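Local coordinates for tetraacyldisaccharide 4'-kinase (Aquifex aeolicus, PDB 4ITM), which probably transfers the gamma-phosphate of ATP to the 4'-position of a tetraacyldisaccharide 1-phosphate, forming lipid IVA, at residues Ile152-Lys157 against Ala182-Tyr187; Ile39-Leu44 against Ser53-Leu58; Lys65-Leu70 against Pro109-Val114. All coordinates share one frame; numbering follows the deposited sequence.

Contact 1 (Ile152-Lys157 against Ala182-Tyr187); sequences ILLLKK and ALVLTY. With ATP (adenosine-5'-triphosphate), chain B.
Leu153 and Leu155 each use both backbone polar atoms to tie strand 150-156 to strand 182-186, two parallel neighbours in the nucleotide-binding core of this P-loop kinase. Leu153 N donates to Ala182 O, and Leu153 O receives Val184 N; two residues on, Leu155 N reaches Val184 O and Thr186 N closes on Leu155 O at 2.8 Å. This alternation, with the short strand axes 4.6 Å apart and inclined by 30°, is the signature of regular parallel pairing. Past the last bond, a water accepts from Lys157 N and lies 2.8 Å from Thr186 O, spanning the widening gap.

Apolar packing follows the strand alternation. On the face bearing Leu153, Leu155, Leu183 and Leu185, Leu183 CD2 lies 3.9 Å from Leu153 CB, the two side chains running alongside each other. On the opposite face, Leu154 CD2 is 3.6 Å from Val184 CB, because CG of Leu154 stands anti to its carbonyl carbon (chi1 -50°) and the side chain extends beside the valine. Ile152 CG2 meets Val184 CG2 on this same face, where Phe54 of helix 51-61 packs on all three residues.

Polar and aromatic groups gather at the C-terminal ends. Thr186 OG1 is hydrogen-bonded to Ser49 O of the predicted ATP-binding loop. Lys156 lays CD over the centre of one Tyr187 ring face, 4.1 Å from the centroid, a CH-pi contact; its NZ, too distant for more than weak cation-pi attraction, instead forms a salt bridge with Asp159 and hydrogen bonds with Ser49 OG and Gly48 O. The phenol points to the nucleotide, where O1B lies at the ring edge, in its plane, and Tyr187 OH donates to ATP O1B across 2.5 Å.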
loop_
_atom_site.group_PDB
_atom_site.type_symbol
_atom_site.label_atom_id
_atom_site.label_comp_id
_atom_site.label_asym_id
_atom_site.label_seq_id
_atom_site.Cartn_x
_atom_site.Cartn_y
_atom_site.Cartn_z
ATOM N N ILE A 152 2.106 12.784 -3.469
ATOM C CA ILE A 152 2.132 12.546 -2.031
ATOM C C ILE A 152 3.247 11.551 -1.655
ATOM O O ILE A 152 3.342 10.478 -2.229
ATOM C CB ILE A 152 0.776 12.035 -1.532
ATOM C CG1 ILE A 152 -0.343 13.023 -1.895
ATOM C CG2 ILE A 152 0.820 11.791 -0.010
ATOM C CD1 ILE A 152 -1.742 12.517 -1.490
ATOM N N LEU A 153 4.107 11.923 -0.713
ATOM C CA LEU A 153 5.200 11.034 -0.307
ATOM C C LEU A 153 5.006 10.595 1.143
ATOM O O LEU A 153 4.834 11.438 2.025
ATOM C CB LEU A 153 6.568 11.726 -0.473
ATOM C CG LEU A 153 7.798 10.942 0.018
ATOM C CD1 LEU A 153 7.984 9.688 -0.817
ATOM C CD2 LEU A 153 9.086 11.804 -0.002
ATOM N N LEU A 154 5.026 9.281 1.381
ATOM C CA LEU A 154 4.955 8.738 2.738
ATOM C C LEU A 154 6.360 8.615 3.281
ATOM O O LEU A 154 7.262 8.143 2.603
ATOM C CB LEU A 154 4.317 7.350 2.762
ATOM C CG LEU A 154 2.991 7.139 2.036
ATOM C CD1 LEU A 154 2.635 5.684 2.085
ATOM C CD2 LEU A 154 1.897 7.962 2.659
ATOM N N LEU A 155 6.526 8.988 4.533
ATOM C CA LEU A 155 7.829 9.015 5.153
ATOM C C LEU A 155 7.661 8.494 6.566
ATOM O O LEU A 155 6.772 8.948 7.296
ATOM C CB LEU A 155 8.323 10.462 5.184
ATOM C CG LEU A 155 9.813 10.719 5.056
ATOM C CD1 LEU A 155 10.327 10.148 3.756
ATOM C CD2 LEU A 155 10.053 12.211 5.128
ATOM N N LYS A 156 8.495 7.530 6.948
ATOM C CA LYS A 156 8.538 7.075 8.335
ATOM C C LYS A 156 9.874 7.494 8.931
ATOM O O LYS A 156 10.845 7.686 8.195
ATOM C CB LYS A 156 8.343 5.557 8.443
ATOM C CG LYS A 156 9.360 4.713 7.684
ATOM C CD LYS A 156 9.086 3.221 7.900
ATOM C CE LYS A 156 10.056 2.332 7.131
ATOM N NZ LYS A 156 9.989 2.576 5.663
ATOM N N LYS A 157 9.913 7.663 10.251
ATOM C CA LYS A 157 11.111 8.160 10.932
ATOM C C LYS A 157 12.374 7.409 10.508
ATOM O O LYS A 157 13.420 8.011 10.269
ATOM C CB LYS A 157 10.939 8.076 12.450
ATOM C CG LYS A 157 12.110 8.634 13.240
ATOM C CD LYS A 157 12.063 8.161 14.694
ATOM C CE LYS A 157 13.133 8.850 15.556
ATOM N NZ LYS A 157 13.039 8.419 16.983
ATOM N N ALA A 182 3.228 17.024 -0.913
ATOM C CA ALA A 182 2.782 16.836 0.465
ATOM C C ALA A 182 3.435 15.609 1.096
ATOM O O ALA A 182 3.698 14.616 0.420
ATOM C CB ALA A 182 1.288 16.713 0.524
ATOM N N LEU A 183 3.697 15.694 2.394
ATOM C CA LEU A 183 4.251 14.575 3.140
ATOM C C LEU A 183 3.226 14.012 4.110
ATOM O O LEU A 183 2.468 14.751 4.734
ATOM C CB LEU A 183 5.509 14.989 3.905
ATOM C CG LEU A 183 6.584 15.660 3.041
ATOM C CD1 LEU A 183 7.759 16.145 3.870
ATOM C CD2 LEU A 183 7.039 14.695 1.980
ATOM N N VAL A 184 3.199 12.690 4.207
ATOM C CA VAL A 184 2.387 12.004 5.198
ATOM C C VAL A 184 3.350 11.250 6.089
ATOM O O VAL A 184 4.099 10.397 5.614
ATOM C CB VAL A 184 1.382 11.044 4.534
ATOM C CG1 VAL A 184 0.592 10.270 5.589
ATOM C CG2 VAL A 184 0.450 11.835 3.631
ATOM N N LEU A 185 3.376 11.597 7.370
ATOM C CA LEU A 185 4.332 10.978 8.280
ATOM C C LEU A 185 3.717 9.726 8.897
ATOM O O LEU A 185 2.693 9.800 9.585
ATOM C CB LEU A 185 4.773 11.974 9.355
ATOM C CG LEU A 185 5.326 13.302 8.817
ATOM C CD1 LEU A 185 5.943 14.132 9.939
ATOM C CD2 LEU A 185 6.343 13.092 7.695
ATOM N N THR A 186 4.342 8.581 8.635
ATOM C CA THR A 186 3.766 7.290 8.999
ATOM C C THR A 186 4.547 6.515 10.054
ATOM O O THR A 186 5.603 6.950 10.527
ATOM C CB THR A 186 3.593 6.376 7.773
ATOM O OG1 THR A 186 4.880 5.962 7.297
ATOM C CG2 THR A 186 2.831 7.100 6.666
ATOM N N TYR A 187 4.003 5.353 10.408
ATOM C CA TYR A 187 4.498 4.557 11.527
ATOM C C TYR A 187 4.499 5.350 12.847
ATOM O O TYR A 187 5.361 5.167 13.693
ATOM C CB TYR A 187 5.871 3.957 11.205
ATOM C CG TYR A 187 5.793 2.743 10.301
ATOM C CD1 TYR A 187 5.224 2.825 9.027
ATOM C CD2 TYR A 187 6.277 1.509 10.725
ATOM C CE1 TYR A 187 5.136 1.702 8.199
ATOM C CE2 TYR A 187 6.204 0.385 9.913
ATOM C CZ TYR A 187 5.639 0.485 8.654
ATOM O OH TYR A 187 5.579 -0.636 7.865
HETATM P PG ATP B . 2.135 -1.840 2.959
HETATM O O1G ATP B . 3.435 -1.264 2.475
HETATM O O2G ATP B . 0.885 -1.123 2.521
HETATM O O3G ATP B . 2.036 -3.344 2.820
HETATM P PB ATP B . 3.346 -1.797 5.565
HETATM O O1B ATP B . 4.031 -0.480 5.857
HETATM O O2B ATP B . 4.192 -2.954 5.114
HETATM O O3B ATP B . 2.103 -1.616 4.557
HETATM P PA ATP B . 1.358 -1.600 7.688
HETATM O O1A ATP B . 1.879 -1.708 9.097
HETATM O O2A ATP B . 0.922 -0.253 7.185
HETATM O O3A ATP B . 2.563 -2.291 6.870
HETATM O "O5'" ATP B . 0.132 -2.646 7.511
HETATM C "C5'" ATP B . 0.414 -4.052 7.474
HETATM C "C4'" ATP B . -0.461 -4.800 6.466
HETATM O "O4'" ATP B . -1.843 -4.805 6.854
HETATM C "C3'" ATP B . -0.404 -4.191 5.072
HETATM O "O3'" ATP B . 0.676 -4.752 4.318
HETATM C "C2'" ATP B . -1.793 -4.472 4.502
HETATM O "O2'" ATP B . -1.886 -5.794 3.963
HETATM C "C1'" ATP B . -2.685 -4.516 5.729
HETATM N N9 ATP B . -3.315 -3.214 6.041
HETATM C C8 ATP B . -2.793 -1.989 5.814
HETATM N N7 ATP B . -3.615 -1.016 6.257
HETATM C C5 ATP B . -4.694 -1.632 6.796
HETATM C C6 ATP B . -5.946 -1.192 7.452
HETATM N N6 ATP B . -6.211 0.131 7.623
HETATM N N1 ATP B . -6.808 -2.160 7.860
HETATM C C2 ATP B . -6.541 -3.476 7.703
HETATM N N3 ATP B . -5.428 -3.948 7.118
HETATM C C4 ATP B . -4.487 -3.082 6.658
HETATM O O HOH W 1 7.960 6.630 12.039
#

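Contact 2 (Ile39-Leu44 against Ser53-Leu58); sequences ISVGNL and SFVMYL. With ATP (adenosine-5'-triphosphate), chain B.
Val41 CG2 is the hub of the apolar packing between Ile39-Leu44 and Ser53-Leu58. That methyl, Val41 CG2, lies 3.7 Å from both Leu58 CD2 and Phe54 CD2, approaching the phenyl ring at its edge, in the ring plane, rather than over a face. Val55 CG2 touches the same methyl more loosely. One turn of helix beyond Phe54, Leu58 has CG anti to the backbone N (chi1 -168°), which carries CD2 to the sheet, where Leu58 CD2 also meets Ile39 CG2 at 3.7 Å.

The pair is the strand and helix that flank the P-loop: strand 38-43 leads into the predicted ATP-binding loop, and helix 51-61 returns over the sheet, its local axis 9.8 Å from the strand's and turned 161° against it.

Ligand contacts arise from the part of the helix turned to the nucleotide. Ser53 OG donates to ATP N7 over 2.6 Å and is also hydrogen-bonded to Arg206. Met56 bends at chi3 (70°) and sets SD and CE over one face of the adenine, Met56 CE 3.5 Å from ATP N6. An alanine at Met56 has neither sulfur nor terminal methyl, and the C6-N6 end of the adenine would probably be less firmly held on that face.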
loop_
_atom_site.group_PDB
_atom_site.type_symbol
_atom_site.label_atom_id
_atom_site.label_comp_id
_atom_site.label_asym_id
_atom_site.label_seq_id
_atom_site.Cartn_x
_atom_site.Cartn_y
_atom_site.Cartn_z
ATOM N N ILE A 39 -3.298 11.305 -8.748
ATOM C CA ILE A 39 -2.657 11.480 -7.459
ATOM C C ILE A 39 -1.657 10.358 -7.263
ATOM O O ILE A 39 -1.999 9.187 -7.420
ATOM C CB ILE A 39 -3.697 11.449 -6.304
ATOM C CG1 ILE A 39 -4.708 12.580 -6.497
ATOM C CG2 ILE A 39 -3.003 11.575 -4.977
ATOM C CD1 ILE A 39 -5.934 12.520 -5.549
ATOM N N SER A 40 -0.416 10.706 -6.937
ATOM C CA SER A 40 0.558 9.671 -6.630
ATOM C C SER A 40 0.754 9.525 -5.132
ATOM O O SER A 40 0.847 10.519 -4.415
ATOM C CB SER A 40 1.907 9.954 -7.296
ATOM O OG SER A 40 2.811 8.884 -7.051
ATOM N N VAL A 41 0.785 8.273 -4.679
ATOM C CA VAL A 41 1.188 7.911 -3.325
ATOM C C VAL A 41 2.525 7.210 -3.479
ATOM O O VAL A 41 2.692 6.402 -4.388
ATOM C CB VAL A 41 0.165 6.938 -2.695
ATOM C CG1 VAL A 41 0.644 6.411 -1.341
ATOM C CG2 VAL A 41 -1.181 7.625 -2.561
ATOM N N GLY A 42 3.495 7.528 -2.628
ATOM C CA GLY A 42 4.809 6.950 -2.808
ATOM C C GLY A 42 5.649 6.849 -1.558
ATOM O O GLY A 42 5.281 7.370 -0.521
ATOM N N ASN A 43 6.779 6.157 -1.661
ATOM C CA ASN A 43 7.786 6.249 -0.614
ATOM C C ASN A 43 9.202 6.042 -1.118
ATOM O O ASN A 43 9.430 5.532 -2.225
ATOM C CB ASN A 43 7.485 5.336 0.574
ATOM C CG ASN A 43 7.713 3.898 0.264
ATOM O OD1 ASN A 43 7.545 3.474 -0.870
ATOM N ND2 ASN A 43 8.087 3.123 1.271
ATOM N N LEU A 44 10.145 6.435 -0.277
ATOM C CA LEU A 44 11.560 6.383 -0.601
ATOM C C LEU A 44 12.180 5.048 -0.246
ATOM O O LEU A 44 13.336 4.788 -0.574
ATOM C CB LEU A 44 12.305 7.488 0.152
ATOM C CG LEU A 44 11.912 8.916 -0.192
ATOM C CD1 LEU A 44 12.768 9.890 0.603
ATOM C CD2 LEU A 44 12.053 9.160 -1.701
ATOM N N SER A 53 -2.754 1.490 3.903
ATOM C CA SER A 53 -3.572 2.342 4.763
ATOM C C SER A 53 -3.862 3.693 4.103
ATOM O O SER A 53 -5.009 4.124 4.045
ATOM C CB SER A 53 -2.890 2.583 6.109
ATOM O OG SER A 53 -3.011 1.452 6.952
ATOM N N PHE A 54 -2.821 4.359 3.609
ATOM C CA PHE A 54 -3.022 5.682 3.048
ATOM C C PHE A 54 -3.854 5.656 1.771
ATOM O O PHE A 54 -4.629 6.574 1.512
ATOM C CB PHE A 54 -1.719 6.459 2.822
ATOM C CG PHE A 54 -1.973 7.860 2.381
ATOM C CD1 PHE A 54 -2.421 8.808 3.296
ATOM C CD2 PHE A 54 -1.864 8.213 1.040
ATOM C CE1 PHE A 54 -2.713 10.105 2.891
ATOM C CE2 PHE A 54 -2.149 9.507 0.618
ATOM C CZ PHE A 54 -2.578 10.454 1.542
ATOM N N VAL A 55 -3.705 4.608 0.975
ATOM C CA VAL A 55 -4.567 4.473 -0.190
ATOM C C VAL A 55 -6.026 4.272 0.255
ATOM O O VAL A 55 -6.944 4.847 -0.335
ATOM C CB VAL A 55 -4.076 3.365 -1.166
ATOM C CG1 VAL A 55 -5.081 3.159 -2.295
ATOM C CG2 VAL A 55 -2.698 3.741 -1.755
ATOM N N MET A 56 -6.238 3.498 1.316
ATOM C CA MET A 56 -7.594 3.322 1.852
ATOM C C MET A 56 -8.183 4.673 2.267
ATOM O O MET A 56 -9.320 5.011 1.920
ATOM C CB MET A 56 -7.605 2.337 3.034
ATOM C CG MET A 56 -7.295 0.890 2.630
ATOM S SD MET A 56 -6.842 -0.180 4.009
ATOM C CE MET A 56 -8.416 -0.333 4.888
ATOM N N TYR A 57 -7.386 5.448 2.991
ATOM C CA TYR A 57 -7.800 6.763 3.451
ATOM C C TYR A 57 -8.092 7.684 2.269
ATOM O O TYR A 57 -9.074 8.429 2.259
ATOM C CB TYR A 57 -6.711 7.362 4.333
ATOM C CG TYR A 57 -6.849 8.852 4.548
ATOM C CD1 TYR A 57 -7.590 9.353 5.619
ATOM C CD2 TYR A 57 -6.230 9.761 3.691
ATOM C CE1 TYR A 57 -7.720 10.719 5.815
ATOM C CE2 TYR A 57 -6.355 11.120 3.877
ATOM C CZ TYR A 57 -7.097 11.597 4.937
ATOM O OH TYR A 57 -7.215 12.950 5.126
ATOM N N LEU A 58 -7.229 7.621 1.269
ATOM C CA LEU A 58 -7.311 8.534 0.133
ATOM C C LEU A 58 -8.552 8.220 -0.705
ATOM O O LEU A 58 -9.273 9.116 -1.140
ATOM C CB LEU A 58 -6.033 8.420 -0.715
ATOM C CG LEU A 58 -5.799 9.486 -1.768
ATOM C CD1 LEU A 58 -5.719 10.844 -1.074
ATOM C CD2 LEU A 58 -4.532 9.203 -2.590
HETATM P PG ATP B . 2.135 -1.840 2.959
HETATM O O1G ATP B . 3.435 -1.264 2.475
HETATM O O2G ATP B . 0.885 -1.123 2.521
HETATM O O3G ATP B . 2.036 -3.344 2.820
HETATM P PB ATP B . 3.346 -1.797 5.565
HETATM O O1B ATP B . 4.031 -0.480 5.857
HETATM O O2B ATP B . 4.192 -2.954 5.114
HETATM O O3B ATP B . 2.103 -1.616 4.557
HETATM P PA ATP B . 1.358 -1.600 7.688
HETATM O O1A ATP B . 1.879 -1.708 9.097
HETATM O O2A ATP B . 0.922 -0.253 7.185
HETATM O O3A ATP B . 2.563 -2.291 6.870
HETATM O "O5'" ATP B . 0.132 -2.646 7.511
HETATM C "C5'" ATP B . 0.414 -4.052 7.474
HETATM C "C4'" ATP B . -0.461 -4.800 6.466
HETATM O "O4'" ATP B . -1.843 -4.805 6.854
HETATM C "C3'" ATP B . -0.404 -4.191 5.072
HETATM O "O3'" ATP B . 0.676 -4.752 4.318
HETATM C "C2'" ATP B . -1.793 -4.472 4.502
HETATM O "O2'" ATP B . -1.886 -5.794 3.963
HETATM C "C1'" ATP B . -2.685 -4.516 5.729
HETATM N N9 ATP B . -3.315 -3.214 6.041
HETATM C C8 ATP B . -2.793 -1.989 5.814
HETATM N N7 ATP B . -3.615 -1.016 6.257
HETATM C C5 ATP B . -4.694 -1.632 6.796
HETATM C C6 ATP B . -5.946 -1.192 7.452
HETATM N N6 ATP B . -6.211 0.131 7.623
HETATM N N1 ATP B . -6.808 -2.160 7.860
HETATM C C2 ATP B . -6.541 -3.476 7.703
HETATM N N3 ATP B . -5.428 -3.948 7.118
HETATM C C4 ATP B . -4.487 -3.082 6.658
#

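Contact 3 (Lys65-Leu70 against Pro109-Val114); sequences KRVCIL and PHVSVV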
loop_
_atom_site.group_PDB
_atom_site.type_symbol
_atom_site.label_atom_id
_atom_site.label_comp_id
_atom_site.label_asym_id
_atom_site.label_seq_id
_atom_site.Cartn_x
_atom_site.Cartn_y
_atom_site.Cartn_z
ATOM N N LYS A 65 -16.139 10.256 -6.190
ATOM C CA LYS A 65 -15.603 10.175 -7.538
ATOM C C LYS A 65 -15.473 8.727 -7.973
ATOM O O LYS A 65 -15.355 7.834 -7.138
ATOM C CB LYS A 65 -14.218 10.837 -7.596
ATOM C CG LYS A 65 -14.228 12.333 -7.266
ATOM C CD LYS A 65 -14.940 13.131 -8.344
ATOM C CE LYS A 65 -14.791 14.633 -8.109
ATOM N NZ LYS A 65 -15.327 15.418 -9.259
ATOM N N ARG A 66 -15.480 8.494 -9.285
ATOM C CA ARG A 66 -15.076 7.193 -9.805
ATOM C C ARG A 66 -13.557 7.063 -9.710
ATOM O O ARG A 66 -12.815 7.793 -10.381
ATOM C CB ARG A 66 -15.584 6.986 -11.230
ATOM C CG ARG A 66 -17.129 6.906 -11.303
ATOM C CD ARG A 66 -17.663 7.257 -12.696
ATOM N NE ARG A 66 -17.319 6.248 -13.691
ATOM C CZ ARG A 66 -17.905 5.048 -13.782
ATOM N NH1 ARG A 66 -18.857 4.692 -12.927
ATOM N NH2 ARG A 66 -17.537 4.192 -14.730
ATOM N N VAL A 67 -13.098 6.141 -8.867
ATOM C CA VAL A 67 -11.662 6.003 -8.582
ATOM C C VAL A 67 -11.056 4.745 -9.206
ATOM O O VAL A 67 -11.658 3.675 -9.195
ATOM C CB VAL A 67 -11.396 6.000 -7.062
ATOM C CG1 VAL A 67 -9.902 5.770 -6.772
ATOM C CG2 VAL A 67 -11.916 7.304 -6.415
ATOM N N CYS A 68 -9.859 4.884 -9.765
ATOM C CA CYS A 68 -9.130 3.735 -10.266
ATOM C C CYS A 68 -7.692 3.763 -9.762
ATOM O O CYS A 68 -6.991 4.766 -9.934
ATOM C CB CYS A 68 -9.159 3.724 -11.793
ATOM S SG CYS A 68 -8.433 2.258 -12.527
ATOM N N ILE A 69 -7.263 2.673 -9.127
ATOM C CA ILE A 69 -5.878 2.536 -8.674
ATOM C C ILE A 69 -5.034 2.017 -9.820
ATOM O O ILE A 69 -5.415 1.055 -10.487
ATOM C CB ILE A 69 -5.726 1.529 -7.502
ATOM C CG1 ILE A 69 -6.667 1.852 -6.329
ATOM C CG2 ILE A 69 -4.245 1.398 -7.053
ATOM C CD1 ILE A 69 -6.791 3.298 -5.994
ATOM N N LEU A 70 -3.885 2.652 -10.053
ATOM C CA LEU A 70 -2.927 2.150 -11.031
ATOM C C LEU A 70 -1.765 1.545 -10.265
ATOM O O LEU A 70 -0.949 2.259 -9.663
ATOM C CB LEU A 70 -2.445 3.258 -11.994
ATOM C CG LEU A 70 -3.548 3.902 -12.844
ATOM C CD1 LEU A 70 -3.006 5.021 -13.753
ATOM C CD2 LEU A 70 -4.308 2.850 -13.664
ATOM N N PRO A 109 -13.723 -1.978 -2.087
ATOM C CA PRO A 109 -14.780 -2.517 -2.951
ATOM C C PRO A 109 -15.547 -1.461 -3.748
ATOM O O PRO A 109 -16.476 -1.811 -4.460
ATOM C CB PRO A 109 -15.713 -3.232 -1.958
ATOM C CG PRO A 109 -15.493 -2.504 -0.661
ATOM C CD PRO A 109 -14.050 -2.139 -0.655
ATOM N N HIS A 110 -15.172 -0.193 -3.646
ATOM C CA HIS A 110 -15.813 0.821 -4.479
ATOM C C HIS A 110 -14.919 1.322 -5.618
ATOM O O HIS A 110 -15.378 2.081 -6.456
ATOM C CB HIS A 110 -16.294 2.011 -3.640
ATOM C CG HIS A 110 -17.365 1.659 -2.659
ATOM N ND1 HIS A 110 -18.576 1.124 -3.042
ATOM C CD2 HIS A 110 -17.406 1.759 -1.308
ATOM C CE1 HIS A 110 -19.318 0.907 -1.970
ATOM N NE2 HIS A 110 -18.633 1.288 -0.905
ATOM N N VAL A 111 -13.655 0.914 -5.644
ATOM C CA VAL A 111 -12.724 1.445 -6.640
ATOM C C VAL A 111 -12.285 0.388 -7.649
ATOM O O VAL A 111 -12.327 -0.809 -7.372
ATOM C CB VAL A 111 -11.452 2.053 -5.984
ATOM C CG1 VAL A 111 -11.814 2.834 -4.740
ATOM C CG2 VAL A 111 -10.457 0.971 -5.642
ATOM N N SER A 112 -11.848 0.838 -8.819
ATOM C CA SER A 112 -11.247 -0.068 -9.791
ATOM C C SER A 112 -9.765 -0.200 -9.516
ATOM O O SER A 112 -9.156 0.674 -8.891
ATOM C CB SER A 112 -11.456 0.436 -11.220
ATOM O OG SER A 112 -12.823 0.387 -11.580
ATOM N N VAL A 113 -9.186 -1.301 -9.979
ATOM C CA VAL A 113 -7.748 -1.502 -9.875
ATOM C C VAL A 113 -7.204 -2.038 -11.197
ATOM O O VAL A 113 -7.714 -3.032 -11.721
ATOM C CB VAL A 113 -7.383 -2.496 -8.748
ATOM C CG1 VAL A 113 -5.866 -2.690 -8.678
ATOM C CG2 VAL A 113 -7.897 -1.999 -7.414
ATOM N N VAL A 114 -6.180 -1.371 -11.728
ATOM C CA VAL A 114 -5.503 -1.815 -12.945
ATOM C C VAL A 114 -4.017 -2.106 -12.689
ATOM O O VAL A 114 -3.300 -1.282 -12.113
ATOM C CB VAL A 114 -5.611 -0.771 -14.071
ATOM C CG1 VAL A 114 -4.661 -1.129 -15.222
ATOM C CG2 VAL A 114 -7.049 -0.652 -14.557
HETATM O O HOH W 2 -14.711 4.708 -7.305
#
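Ile69 forms two of the three backbone hydrogen bonds that join Lys65-Leu70 to Pro109-Val114. Ile69 N donates to Ser112 O at 2.8 Å, the donor standing well tilted from the carbonyl plane of the serine, while Ile69 O receives Val114 N at the same length and almost straight, with 175° at the hydrogen. The third bond, Ser112 N to Val67 O, extends the pairing toward the N-terminal end of both strands. Residues thus pair in parallel as Cys68 with Ser112, Ile69 with Val113 and Leu70 with Val114, and the short axes run 4.4 Å apart at 25°.

Just before this pairing, a water takes over: it accepts from Val67 N at 2.7 Å and donates to His110 O and, over a longer distance, to Lys65 O, linking the incoming ends of the two strands. Ser112 OG makes its hydrogen bond beyond the pair, with Tyr87 N.

Side chains pack on both faces. On one, Cys68 SG, anti to the backbone N (chi1 -174°), touches both Ser112 CB and Val114 CG2, 3.8 Å from each, and Leu70 CD2 lies alongside Val114 CB. On the other, Val111 CG2 contacts Ile69 CG1 at 4.0 Å as the two side chains cross, and Ile69 CB touches Val113 CG2. Val67 and Val111 lie side by side, CB to CG1.

Ala126 of helix 119-129 packs on Cys68 and Val114, whereas helix 99-107 packs on the reverse face through Met104 on Ile69 and Ala105 on Val113. Within the sheet, strand 67-71 pairs in parallel with strand 134-137 on its other side, and strand 112-115 runs antiparallel to strand 82-86.

In the fold
Along the chain contact 2 closes first, contact 3 follows and contact 1 comes last. Strands 182-186, 150-156, 38-43, 134-137, 67-71 and 112-115 are successive parallel neighbours, so contacts 1 and 3 lie toward opposite ends of this run, centres about 22 Å apart, with the strand of contact 2 between them. Contacts 1 and 2, about 9 Å apart between centres, touch through Leu154 N and Gly42 O, a probable hydrogen bond. Contact 3, about 13 Å from contact 2 between centres, meets it where Ile69 packs on Val55 of helix 51-61. Contacts 1 and 2 thus each supply part of the nucleotide site, whereas contact 3 lies farther off, the side chain of Ile69 about 11 Å from ATP.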